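Long-range contacts in chitinase A (Cycas revoluta, PDB 4MNK), which probably hydrolyses chitin as a class V chitinase of glycoside hydrolase family 18 and binds N-acetylglucosamine oligomers: residues F43-P48 against Q97-S102; P205-D210 against T288-A293; A282-D287 against Y304-S309. All coordinates share one frame; numbering follows the deposited sequence.

Contact 1. Residues F43-P48 against Q97-S102; sequences FEVRVP and QRFVKS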
loop_
_atom_site.group_PDB
_atom_site.type_symbol
_atom_site.label_atom_id
_atom_site.label_comp_id
_atom_site.label_asym_id
_atom_site.label_seq_id
_atom_site.Cartn_x
_atom_site.Cartn_y
_atom_site.Cartn_z
ATOM N N PHE A 43 -18.301 -4.412 15.202
ATOM C CA PHE A 43 -16.848 -4.392 14.990
ATOM C C PHE A 43 -16.190 -5.728 15.320
ATOM O O PHE A 43 -15.051 -5.788 15.794
ATOM C CB PHE A 43 -16.185 -3.205 15.704
ATOM C CG PHE A 43 -16.596 -1.878 15.145
ATOM C CD1 PHE A 43 -17.519 -1.078 15.812
ATOM C CD2 PHE A 43 -16.085 -1.441 13.926
ATOM C CE1 PHE A 43 -17.913 0.146 15.280
ATOM C CE2 PHE A 43 -16.470 -0.223 13.387
ATOM C CZ PHE A 43 -17.386 0.575 14.067
ATOM N N GLU A 44 -16.938 -6.797 15.061
ATOM C CA GLU A 44 -16.387 -8.139 15.033
ATOM C C GLU A 44 -15.778 -8.308 13.647
ATOM O O GLU A 44 -16.462 -8.656 12.679
ATOM C CB GLU A 44 -17.467 -9.190 15.316
ATOM C CG GLU A 44 -18.251 -8.977 16.618
ATOM C CD GLU A 44 -17.431 -9.202 17.879
ATOM O OE1 GLU A 44 -16.442 -9.964 17.836
ATOM O OE2 GLU A 44 -17.793 -8.621 18.926
ATOM N N VAL A 45 -14.484 -8.009 13.565
ATOM C CA VAL A 45 -13.745 -7.982 12.304
ATOM C C VAL A 45 -13.806 -9.344 11.614
ATOM O O VAL A 45 -13.726 -10.384 12.266
ATOM C CB VAL A 45 -12.283 -7.523 12.537
ATOM C CG1 VAL A 45 -11.466 -7.560 11.252
ATOM C CG2 VAL A 45 -12.269 -6.122 13.114
ATOM N N ARG A 46 -13.969 -9.322 10.294
ATOM C CA ARG A 46 -14.169 -10.539 9.509
ATOM C C ARG A 46 -13.773 -10.306 8.053
ATOM O O ARG A 46 -13.745 -9.169 7.589
ATOM C CB ARG A 46 -15.645 -10.954 9.572
ATOM C CG ARG A 46 -16.591 -9.931 8.958
ATOM C CD ARG A 46 -18.040 -10.340 9.077
ATOM N NE ARG A 46 -18.893 -9.463 8.282
ATOM C CZ ARG A 46 -20.221 -9.520 8.259
ATOM N NH1 ARG A 46 -20.901 -8.678 7.495
ATOM N NH2 ARG A 46 -20.869 -10.414 8.995
ATOM N N VAL A 47 -13.485 -11.376 7.317
ATOM C CA VAL A 47 -13.419 -11.233 5.866
ATOM C C VAL A 47 -14.857 -11.148 5.354
ATOM O O VAL A 47 -15.771 -11.666 6.009
ATOM C CB VAL A 47 -12.624 -12.360 5.156
ATOM C CG1 VAL A 47 -11.155 -12.284 5.528
ATOM C CG2 VAL A 47 -13.197 -13.733 5.470
ATOM N N PRO A 48 -15.074 -10.461 4.215
ATOM C CA PRO A 48 -16.423 -10.406 3.661
ATOM C C PRO A 48 -17.055 -11.802 3.625
ATOM O O PRO A 48 -16.450 -12.730 3.080
ATOM C CB PRO A 48 -16.187 -9.872 2.249
ATOM C CG PRO A 48 -14.986 -8.993 2.390
ATOM C CD PRO A 48 -14.123 -9.644 3.435
ATOM N N GLN A 97 -12.471 -2.546 22.084
ATOM C CA GLN A 97 -12.204 -3.835 22.725
ATOM C C GLN A 97 -12.653 -5.000 21.838
ATOM O O GLN A 97 -11.921 -5.980 21.673
ATOM C CB GLN A 97 -12.876 -3.897 24.102
ATOM C CG GLN A 97 -12.395 -5.031 25.007
ATOM C CD GLN A 97 -12.802 -4.842 26.464
ATOM O OE1 GLN A 97 -13.558 -3.927 26.804
ATOM N NE2 GLN A 97 -12.296 -5.711 27.334
ATOM N N ARG A 98 -13.849 -4.884 21.260
ATOM C CA ARG A 98 -14.382 -5.914 20.369
ATOM C C ARG A 98 -13.530 -6.052 19.107
ATOM O O ARG A 98 -13.262 -7.167 18.658
ATOM C CB ARG A 98 -15.847 -5.635 20.009
ATOM C CG ARG A 98 -16.795 -5.637 21.209
ATOM C CD ARG A 98 -18.258 -5.697 20.795
ATOM N NE ARG A 98 -18.665 -4.551 19.980
ATOM C CZ ARG A 98 -19.078 -3.382 20.461
ATOM N NH1 ARG A 98 -19.139 -3.171 21.771
ATOM N NH2 ARG A 98 -19.428 -2.412 19.626
ATOM N N PHE A 99 -13.097 -4.917 18.557
ATOM C CA PHE A 99 -12.232 -4.886 17.378
ATOM C C PHE A 99 -10.900 -5.578 17.654
ATOM O O PHE A 99 -10.441 -6.394 16.859
ATOM C CB PHE A 99 -11.989 -3.440 16.933
ATOM C CG PHE A 99 -11.026 -3.303 15.777
ATOM C CD1 PHE A 99 -11.498 -3.169 14.475
ATOM C CD2 PHE A 99 -9.650 -3.292 15.989
ATOM C CE1 PHE A 99 -10.615 -3.031 13.400
ATOM C CE2 PHE A 99 -8.759 -3.159 14.920
ATOM C CZ PHE A 99 -9.247 -3.030 13.626
ATOM N N VAL A 100 -10.284 -5.237 18.781
ATOM C CA VAL A 100 -8.971 -5.771 19.132
ATOM C C VAL A 100 -9.028 -7.293 19.301
ATOM O O VAL A 100 -8.205 -8.017 18.729
ATOM C CB VAL A 100 -8.402 -5.058 20.385
ATOM C CG1 VAL A 100 -7.251 -5.835 20.986
ATOM C CG2 VAL A 100 -7.961 -3.643 20.028
ATOM N N LYS A 101 -10.021 -7.769 20.051
ATOM C CA LYS A 101 -10.196 -9.199 20.301
ATOM C C LYS A 101 -10.474 -9.967 19.006
ATOM O O LYS A 101 -9.862 -11.010 18.752
ATOM C CB LYS A 101 -11.321 -9.433 21.313
ATOM C CG LYS A 101 -11.555 -10.893 21.678
ATOM C CD LYS A 101 -12.710 -11.032 22.662
ATOM C CE LYS A 101 -12.936 -12.482 23.061
ATOM N NZ LYS A 101 -11.814 -13.029 23.875
ATOM N N SER A 102 -11.395 -9.451 18.194
ATOM C CA SER A 102 -11.794 -10.132 16.962
ATOM C C SER A 102 -10.714 -10.116 15.874
ATOM O O SER A 102 -10.614 -11.066 15.100
ATOM C CB SER A 102 -13.119 -9.589 16.422
ATOM O OG SER A 102 -13.004 -8.233 16.036
HETATM O O HOH W 1 -14.754 -9.262 19.751
#
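S102 OG joins the loop to the helix by taking part in two hydrogen bonds. It accepts from V45 N at 2.9 Å with an N-H...O angle of 154°, and it gives its own proton to R98 O at 2.8 Å, one helical turn back. With chi1 at 64°, OG sits between the backbone N and the carbonyl carbon of S102, which turns it back to R98 O while it still faces V45 N. R98 O also receives the helical bond from S102 N, and the two donors come from opposite faces of its plane. Water 1 is a third donor to R98 O and also donates to E44 OE1, at 2.6 Å, so the carboxylate reaches the helix through solvent. E44 OE2 lies against the aliphatic part of R98, 3.5 Å from CD. It remains 4.3 Å from R98 NE, too far for a salt bridge, although probably close enough for the opposite charges to attract. The guanidinium is held instead by the carbonyls of T42 (to NE) and P41 (to NH2), just before the loop segment. On the buried side, V45 CG2 presses on the F99 ring at CD1, 3.3 Å away, and F99 CA directs its hydrogen at F43 O, 3.4 Å from it. The loop, which leads from strand 30-36 to helix 52-63 of the TIM barrel, is thus laid along helix 93-110. V45 and F99 both reach I75 of strand 70-77, and F99 continues to L134 of helix 125-149.

Contact 2. Residues P205-D210 against T288-A293; sequences PAALRD and TTTVSA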
loop_
_atom_site.group_PDB
_atom_site.type_symbol
_atom_site.label_atom_id
_atom_site.label_comp_id
_atom_site.label_asym_id
_atom_site.label_seq_id
_atom_site.Cartn_x
_atom_site.Cartn_y
_atom_site.Cartn_z
ATOM N N PRO A 205 2.748 10.183 -11.338
ATOM C CA PRO A 205 1.907 9.887 -10.171
ATOM C C PRO A 205 2.668 9.394 -8.940
ATOM O O PRO A 205 2.157 9.494 -7.825
ATOM C CB PRO A 205 0.961 8.793 -10.683
ATOM C CG PRO A 205 1.020 8.885 -12.166
ATOM C CD PRO A 205 2.404 9.325 -12.486
ATOM N N ALA A 206 3.875 8.870 -9.134
ATOM C CA ALA A 206 4.664 8.362 -8.016
ATOM C C ALA A 206 6.119 8.838 -8.064
ATOM O O ALA A 206 7.036 8.128 -7.646
ATOM C CB ALA A 206 4.574 6.836 -7.944
ATOM N N ALA A 207 6.315 10.060 -8.557
ATOM C CA ALA A 207 7.643 10.662 -8.668
ATOM C C ALA A 207 8.502 10.427 -7.427
ATOM O O ALA A 207 8.077 10.716 -6.304
ATOM C CB ALA A 207 7.516 12.154 -8.940
ATOM N N LEU A 208 9.705 9.899 -7.633
ATOM C CA LEU A 208 10.672 9.753 -6.546
ATOM C C LEU A 208 11.159 11.120 -6.069
ATOM O O LEU A 208 11.276 11.365 -4.868
ATOM C CB LEU A 208 11.861 8.889 -6.979
ATOM C CG LEU A 208 12.979 8.683 -5.948
ATOM C CD1 LEU A 208 12.450 8.064 -4.653
ATOM C CD2 LEU A 208 14.085 7.834 -6.539
ATOM N N ARG A 209 11.453 11.994 -7.024
ATOM C CA ARG A 209 11.861 13.363 -6.719
ATOM C C ARG A 209 11.411 14.303 -7.832
ATOM O O ARG A 209 10.903 13.860 -8.866
ATOM C CB ARG A 209 13.373 13.469 -6.429
ATOM C CG ARG A 209 14.289 12.810 -7.452
ATOM C CD ARG A 209 15.766 13.034 -7.116
ATOM N NE ARG A 209 16.201 12.358 -5.892
ATOM C CZ ARG A 209 16.653 11.107 -5.828
ATOM N NH1 ARG A 209 16.734 10.356 -6.922
ATOM N NH2 ARG A 209 17.022 10.598 -4.660
ATOM N N ASP A 210 11.565 15.601 -7.589
ATOM C CA ASP A 210 11.221 16.641 -8.549
ATOM C C ASP A 210 11.908 17.938 -8.135
ATOM O O ASP A 210 12.197 18.148 -6.956
ATOM C CB ASP A 210 9.704 16.842 -8.611
ATOM C CG ASP A 210 9.264 17.673 -9.807
ATOM O OD1 ASP A 210 9.923 18.689 -10.125
ATOM O OD2 ASP A 210 8.246 17.313 -10.430
ATOM N N THR A 288 13.771 10.957 -16.412
ATOM C CA THR A 288 14.836 10.956 -15.419
ATOM C C THR A 288 14.641 12.010 -14.326
ATOM O O THR A 288 15.066 11.813 -13.189
ATOM C CB THR A 288 16.231 11.063 -16.072
ATOM O OG1 THR A 288 17.234 10.810 -15.085
ATOM C CG2 THR A 288 16.468 12.436 -16.703
ATOM N N THR A 289 13.975 13.109 -14.679
ATOM C CA THR A 289 13.706 14.211 -13.755
ATOM C C THR A 289 12.908 13.744 -12.532
ATOM O O THR A 289 13.219 14.123 -11.400
ATOM C CB THR A 289 12.976 15.377 -14.484
ATOM O OG1 THR A 289 13.796 15.857 -15.560
ATOM C CG2 THR A 289 12.671 16.534 -13.533
ATOM N N THR A 290 11.900 12.908 -12.765
ATOM C CA THR A 290 11.025 12.429 -11.691
ATOM C C THR A 290 11.321 10.999 -11.242
ATOM O O THR A 290 10.845 10.574 -10.185
ATOM C CB THR A 290 9.541 12.516 -12.093
ATOM O OG1 THR A 290 9.333 11.809 -13.322
ATOM C CG2 THR A 290 9.112 13.967 -12.256
ATOM N N VAL A 291 12.121 10.281 -12.032
ATOM C CA VAL A 291 12.352 8.837 -11.862
ATOM C C VAL A 291 11.011 8.110 -12.004
ATOM O O VAL A 291 10.425 7.625 -11.028
ATOM C CB VAL A 291 13.090 8.486 -10.536
ATOM C CG1 VAL A 291 13.455 7.013 -10.499
ATOM C CG2 VAL A 291 14.344 9.347 -10.366
ATOM N N SER A 292 10.524 8.077 -13.240
ATOM C CA SER A 292 9.216 7.524 -13.555
ATOM C C SER A 292 9.140 7.240 -15.045
ATOM O O SER A 292 10.061 7.566 -15.796
ATOM C CB SER A 292 8.111 8.508 -13.161
ATOM O OG SER A 292 8.035 9.586 -14.075
ATOM N N ALA A 293 8.038 6.634 -15.467
ATOM C CA ALA A 293 7.794 6.380 -16.876
ATOM C C ALA A 293 6.434 6.912 -17.278
ATOM O O ALA A 293 5.550 7.110 -16.439
ATOM C CB ALA A 293 7.879 4.888 -17.169
#
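T289 brings its carbonyl up to the backbone of R209, but the two oxygens, T289 O and R209 O, are both acceptors and merely pass at 3.4 Å. T290 makes the backbone link. Its CA points a hydrogen at R209 O, 3.2 Å away with an angle of 156° at the hydrogen, while its own carbonyl accepts from L208 N. That bond is 2.9 Å from L208 N to T290 O; the donor lies nearly along the C=O axis (173°), yet the N-H itself is bent, at 132°. The loop 205-210 and the turn 288-291 therefore exchange one conventional bond and one CA-H...O contact through neighbouring backbone groups. T290 CB lies 3.8 Å from A207 CB, and its methyl CG2, set anti to the carbonyl carbon, runs alongside D210 with OD2 3.9 Å away. T290 OG1 is instead hydrogen-bonded to D287 OD2. V291 has a positive phi and, together with S292, faces D287 in a G1 beta bulge that closes the hairpin of strands 283-287 and 292-297. Its side chain lies side by side with that of L208: CB is 3.8 Å from L208 CB, and both methyls, CG1 and CG2, are near L208 CD2. From S292 onward the chain enters strand 292-297 and draws away from the loop. The loop itself runs from strand 186-190 toward helix 217-227, where L208 touches A217, while L208 and V291 together rest on helix 307-319 through Y316 and L312.

Contact 3. Residues A282-D287 against Y304-S309; sequences AREVFD and YDNQQS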
loop_
_atom_site.group_PDB
_atom_site.type_symbol
_atom_site.label_atom_id
_atom_site.label_comp_id
_atom_site.label_asym_id
_atom_site.label_seq_id
_atom_site.Cartn_x
_atom_site.Cartn_y
_atom_site.Cartn_z
ATOM N N ALA A 282 1.682 2.160 -28.176
ATOM C CA ALA A 282 2.013 3.307 -27.328
ATOM C C ALA A 282 3.524 3.455 -27.192
ATOM O O ALA A 282 4.252 2.461 -27.182
ATOM C CB ALA A 282 1.372 3.172 -25.967
ATOM N N ARG A 283 3.990 4.698 -27.093
ATOM C CA ARG A 283 5.411 4.972 -26.916
ATOM C C ARG A 283 5.734 5.148 -25.440
ATOM O O ARG A 283 5.127 5.980 -24.763
ATOM C CB ARG A 283 5.829 6.223 -27.694
ATOM C CG ARG A 283 7.328 6.519 -27.629
ATOM C CD ARG A 283 7.710 7.764 -28.419
ATOM N NE ARG A 283 7.435 7.630 -29.851
ATOM C CZ ARG A 283 8.283 7.123 -30.744
ATOM N NH1 ARG A 283 9.480 6.686 -30.369
ATOM N NH2 ARG A 283 7.930 7.053 -32.021
ATOM N N GLU A 284 6.693 4.364 -24.951
ATOM C CA GLU A 284 7.174 4.487 -23.581
ATOM C C GLU A 284 8.316 5.491 -23.501
ATOM O O GLU A 284 9.226 5.485 -24.335
ATOM C CB GLU A 284 7.640 3.133 -23.038
ATOM C CG GLU A 284 8.312 3.227 -21.669
ATOM C CD GLU A 284 8.595 1.879 -21.055
ATOM O OE1 GLU A 284 7.963 1.560 -20.028
ATOM O OE2 GLU A 284 9.447 1.140 -21.593
ATOM N N VAL A 285 8.259 6.342 -22.482
ATOM C CA VAL A 285 9.298 7.324 -22.206
ATOM C C VAL A 285 9.717 7.195 -20.748
ATOM O O VAL A 285 8.870 7.105 -19.857
ATOM C CB VAL A 285 8.802 8.769 -22.472
ATOM C CG1 VAL A 285 9.917 9.783 -22.233
ATOM C CG2 VAL A 285 8.259 8.906 -23.887
ATOM N N PHE A 286 11.024 7.166 -20.504
ATOM C CA PHE A 286 11.532 7.249 -19.145
ATOM C C PHE A 286 11.813 8.706 -18.818
ATOM O O PHE A 286 12.465 9.408 -19.593
ATOM C CB PHE A 286 12.797 6.408 -18.963
ATOM C CG PHE A 286 13.432 6.562 -17.608
ATOM C CD1 PHE A 286 14.593 7.311 -17.452
ATOM C CD2 PHE A 286 12.865 5.964 -16.484
ATOM C CE1 PHE A 286 15.183 7.459 -16.203
ATOM C CE2 PHE A 286 13.443 6.113 -15.231
ATOM C CZ PHE A 286 14.607 6.861 -15.089
ATOM N N ASP A 287 11.304 9.158 -17.675
ATOM C CA ASP A 287 11.535 10.525 -17.232
ATOM C C ASP A 287 12.544 10.559 -16.094
ATOM O O ASP A 287 12.217 10.247 -14.946
ATOM C CB ASP A 287 10.229 11.191 -16.799
ATOM C CG ASP A 287 10.391 12.676 -16.586
ATOM O OD1 ASP A 287 10.638 13.387 -17.584
ATOM O OD2 ASP A 287 10.285 13.132 -15.429
ATOM N N TYR A 304 3.462 5.890 -14.814
ATOM C CA TYR A 304 3.607 4.643 -14.060
ATOM C C TYR A 304 5.070 4.384 -13.727
ATOM O O TYR A 304 5.954 5.164 -14.095
ATOM C CB TYR A 304 3.041 3.461 -14.869
ATOM C CG TYR A 304 3.717 3.288 -16.212
ATOM C CD1 TYR A 304 4.697 2.312 -16.406
ATOM C CD2 TYR A 304 3.402 4.126 -17.284
ATOM C CE1 TYR A 304 5.336 2.170 -17.641
ATOM C CE2 TYR A 304 4.031 3.992 -18.514
ATOM C CZ TYR A 304 4.994 3.017 -18.685
ATOM O OH TYR A 304 5.604 2.904 -19.912
ATOM N N ASP A 305 5.319 3.283 -13.025
ATOM C CA ASP A 305 6.674 2.819 -12.777
ATOM C C ASP A 305 7.019 1.664 -13.702
ATOM O O ASP A 305 6.216 0.748 -13.894
ATOM C CB ASP A 305 6.851 2.409 -11.316
ATOM C CG ASP A 305 7.122 3.596 -10.418
ATOM O OD1 ASP A 305 8.196 4.219 -10.572
ATOM O OD2 ASP A 305 6.265 3.910 -9.565
ATOM N N ASN A 306 8.211 1.721 -14.284
ATOM C CA ASN A 306 8.682 0.644 -15.146
ATOM C C ASN A 306 9.919 -0.038 -14.573
ATOM O O ASN A 306 10.304 0.209 -13.429
ATOM C CB ASN A 306 8.888 1.122 -16.594
ATOM C CG ASN A 306 10.099 2.034 -16.767
ATOM O OD1 ASN A 306 10.814 2.357 -15.816
ATOM N ND2 ASN A 306 10.328 2.455 -18.003
ATOM N N GLN A 307 10.537 -0.899 -15.373
ATOM C CA GLN A 307 11.681 -1.679 -14.930
ATOM C C GLN A 307 12.811 -0.788 -14.398
ATOM O O GLN A 307 13.396 -1.061 -13.346
ATOM C CB GLN A 307 12.166 -2.571 -16.078
ATOM C CG GLN A 307 11.150 -3.646 -16.531
ATOM C CD GLN A 307 10.232 -3.229 -17.689
ATOM O OE1 GLN A 307 9.697 -2.114 -17.733
ATOM N NE2 GLN A 307 10.023 -4.154 -18.622
ATOM N N GLN A 308 13.090 0.297 -15.114
ATOM C CA GLN A 308 14.139 1.232 -14.718
ATOM C C GLN A 308 13.786 2.020 -13.456
ATOM O O GLN A 308 14.597 2.110 -12.533
ATOM C CB GLN A 308 14.477 2.188 -15.863
ATOM C CG GLN A 308 15.665 3.087 -15.571
ATOM C CD GLN A 308 16.103 3.901 -16.768
ATOM O OE1 GLN A 308 15.447 3.913 -17.811
ATOM N NE2 GLN A 308 17.228 4.587 -16.624
ATOM N N SER A 309 12.584 2.588 -13.406
ATOM C CA SER A 309 12.218 3.404 -12.249
ATOM C C SER A 309 12.088 2.572 -10.972
ATOM O O SER A 309 12.442 3.045 -9.897
ATOM C CB SER A 309 10.968 4.251 -12.510
ATOM O OG SER A 309 9.804 3.456 -12.611
HETATM O O HOH W 2 10.868 -0.678 -19.996
HETATM O O HOH W 3 7.312 -0.933 -19.317
#
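Q308 lays its side chain over one face of F286, joining strand 283-287 to the first turn of helix 307-319, whose start is closed by a capping box of N306 and S309. CG of Q308 is anti to the backbone N (chi1 -174°) and the chain beyond is extended, so each atom in turn meets the ring. CB comes near the rim at F286 CE2, and CG rides over the face, 4.0 Å from the F286 ring centroid, in a CH-pi contact. Next, CD lies 3.7 Å from F286 CZ, and the amide stacks on the ring with their planes only 11° apart. At the tip, OE1 is 3.3 Å from F286 CG and NE2 is 3.6 Å from F286 CE1. With an alanine in place of F286, the Q308 amide is likely to lose the flat surface it rests on and be free to turn, and S309 CB to lose the ring atom CE2 of F286 beside it. In the box, N306 OD1 accepts from S309 N, and S309 OG accepts from N306 N. E284, on the same strand face as F286, takes three donors at OE1: Y304 OH at 2.7 Å on the anti side, water 3, and N306 ND2. Water 3 also donates to Q307 OE1. The bond from N306 ND2 to E284 OE1 is weak at 3.2 Å though nearly straight, at 166°.

In the fold
Contact 1 closes along the chain before the other two open, and it lies on the opposite side of the chain's centre, its centre 39 Å from that of contact 2 and 42 Å from that of contact 3. Contacts 2 and 3 are about 10 Å apart between centres, and their segments alternate in sequence. They meet in the antiparallel strands 283-287, 292-297 and 300-304: S292 O lies 2.8 Å from D287 N and A293 N 2.9 Å from Y304 O, both probable hydrogen bonds. Contact 1 lays the loop after strand 30-36 on helix 93-110 of the barrel, whereas contacts 2 and 3 join a hairpin region, consistent with the alpha+beta insertion of class V chitinases, to a barrel loop and to helix 307-319.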